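Local coordinates for protein phospho-2-dehydro-3-deoxyheptonate aldolase/chorismate mutase (Thermus thermophilus, PDB 2D8D) that probably rearranges chorismate to prephenate through this chorismate mutase domain of a larger protein that probably also has 3-deoxy-7-phosphoheptulonate synthase activity, at residues D67-I70 / R71-K75. Sequence-based numbering, arbitrary orientation.
Sequences DETI and RKLFK
Lys-72 and Glu-68 meet one turn apart at the start of helix 67-84, and the lysine can be followed outward atom by atom. Its CB rests on the backbone, 3.4 Å from Glu-68 O, the carbonyl that also accepts the Lys-72 N-H at 2.9 Å. The chain runs extended through CG and CD, then folds back at chi3 and chi4 (-58° and -59°), which carries CE alongside the carboxylate, 3.7 Å from both Glu-68 OE1 and OE2. At the tip, NZ favours one oxygen: it forms a salt bridge with Glu-68 OE2 whose hydrogen bond, at 3.4 Å, is weak. The glutamate meets it by bending at chi2 (-70°).

The next turn-spaced pairs meet through carbon atoms. The Thr-69 methyl CG2 and Leu-73 CD1 lie side by side at 4.0 Å, on a surface that packs against Ala-80 and Glu-76 of the second subunit. Ile-70 CG2 lies 3.8 Å from Phe-74 CD2, and the ring turns its edge to Ile-70 O, which is already bonded by Phe-74 N. Phe-74 also touches Leu-54 and Leu-57 of helix 47-60 and Ile-19 of the second subunit, while Asp-67 OD1 is hydrogen-bonded to Asn-61 ND2.

The i to i+4 spacing thus sorts the chemistry by side of an amphipathic helix: a loose ion pair at the exposed surface, which probably adds only modestly to stability, and buried hydrocarbon from Ile-70, Leu-73 and Phe-74 that joins this all-helical chorismate mutase domain to its dimer partner.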
loop_
_atom_site.group_PDB
_atom_site.type_symbol
_atom_site.label_atom_id
_atom_site.label_comp_id
_atom_site.label_asym_id
_atom_site.label_seq_id
_atom_site.Cartn_x
_atom_site.Cartn_y
_atom_site.Cartn_z
ATOM N N ASP B 67 5.471 -13.072 -4.588
ATOM C CA ASP B 67 4.549 -13.296 -3.480
ATOM C C ASP B 67 5.127 -12.820 -2.149
ATOM O O ASP B 67 4.415 -12.237 -1.335
ATOM C CB ASP B 67 4.196 -14.781 -3.362
ATOM C CG ASP B 67 3.329 -15.273 -4.505
ATOM O OD1 ASP B 67 2.885 -14.447 -5.328
ATOM O OD2 ASP B 67 3.083 -16.496 -4.573
ATOM N N GLU B 68 6.414 -13.076 -1.933
ATOM C CA GLU B 68 7.085 -12.688 -0.695
ATOM C C GLU B 68 7.051 -11.176 -0.494
ATOM O O GLU B 68 6.921 -10.696 0.632
ATOM C CB GLU B 68 8.536 -13.184 -0.707
ATOM C CG GLU B 68 9.268 -13.100 0.633
ATOM C CD GLU B 68 9.583 -11.679 1.059
ATOM O OE1 GLU B 68 10.163 -10.928 0.245
ATOM O OE2 GLU B 68 9.260 -11.312 2.210
ATOM N N THR B 69 7.175 -10.432 -1.590
ATOM C CA THR B 69 7.147 -8.974 -1.530
ATOM C C THR B 69 5.740 -8.500 -1.168
ATOM O O THR B 69 5.574 -7.606 -0.337
ATOM C CB THR B 69 7.564 -8.349 -2.878
ATOM O OG1 THR B 69 8.927 -8.691 -3.162
ATOM C CG2 THR B 69 7.430 -6.833 -2.830
ATOM N N ILE B 70 4.733 -9.100 -1.795
ATOM C CA ILE B 70 3.351 -8.743 -1.500
ATOM C C ILE B 70 3.089 -9.021 -0.020
ATOM O O ILE B 70 2.481 -8.213 0.681
ATOM C CB ILE B 70 2.367 -9.557 -2.379
ATOM C CG1 ILE B 70 2.474 -9.098 -3.837
ATOM C CG2 ILE B 70 0.941 -9.411 -1.859
ATOM C CD1 ILE B 70 2.262 -7.604 -4.045
ATOM N N ARG B 71 3.568 -10.165 0.458
ATOM C CA ARG B 71 3.392 -10.536 1.856
ATOM C C ARG B 71 4.058 -9.502 2.767
ATOM O O ARG B 71 3.471 -9.060 3.751
ATOM C CB ARG B 71 3.997 -11.921 2.102
ATOM C CG ARG B 71 3.837 -12.449 3.517
ATOM C CD ARG B 71 4.497 -13.814 3.655
ATOM N NE ARG B 71 3.881 -14.804 2.777
ATOM C CZ ARG B 71 2.694 -15.362 2.993
ATOM N NH1 ARG B 71 1.987 -15.032 4.065
ATOM N NH2 ARG B 71 2.211 -16.246 2.133
ATOM N N LYS B 72 5.284 -9.119 2.424
ATOM C CA LYS B 72 6.038 -8.138 3.200
ATOM C C LYS B 72 5.317 -6.797 3.282
ATOM O O LYS B 72 5.178 -6.217 4.359
ATOM C CB LYS B 72 7.416 -7.928 2.565
ATOM C CG LYS B 72 8.291 -6.908 3.279
ATOM C CD LYS B 72 9.498 -6.519 2.438
ATOM C CE LYS B 72 10.344 -7.728 2.070
ATOM N NZ LYS B 72 10.850 -8.443 3.271
ATOM N N LEU B 73 4.866 -6.306 2.134
ATOM C CA LEU B 73 4.177 -5.025 2.082
ATOM C C LEU B 73 2.890 -5.032 2.895
ATOM O O LEU B 73 2.630 -4.103 3.659
ATOM C CB LEU B 73 3.891 -4.642 0.629
ATOM C CG LEU B 73 5.137 -4.341 -0.212
ATOM C CD1 LEU B 73 4.735 -4.109 -1.655
ATOM C CD2 LEU B 73 5.862 -3.120 0.343
ATOM N N PHE B 74 2.084 -6.076 2.751
ATOM C CA PHE B 74 0.850 -6.117 3.515
ATOM C C PHE B 74 1.101 -6.290 5.008
ATOM O O PHE B 74 0.340 -5.772 5.821
ATOM C CB PHE B 74 -0.092 -7.180 2.950
ATOM C CG PHE B 74 -0.938 -6.666 1.816
ATOM C CD1 PHE B 74 -2.068 -5.893 2.071
ATOM C CD2 PHE B 74 -0.570 -6.894 0.494
ATOM C CE1 PHE B 74 -2.819 -5.349 1.027
ATOM C CE2 PHE B 74 -1.316 -6.354 -0.557
ATOM C CZ PHE B 74 -2.442 -5.581 -0.287
ATOM N N LYS B 75 2.173 -6.986 5.385
ATOM C CA LYS B 75 2.480 -7.126 6.808
ATOM C C LYS B 75 2.767 -5.735 7.378
ATOM O O LYS B 75 2.402 -5.433 8.511
ATOM C CB LYS B 75 3.686 -8.044 7.024
ATOM C CG LYS B 75 3.358 -9.521 6.868
ATOM C CD LYS B 75 4.527 -10.404 7.276
ATOM C CE LYS B 75 4.879 -10.216 8.745
ATOM N NZ LYS B 75 3.719 -10.490 9.639
#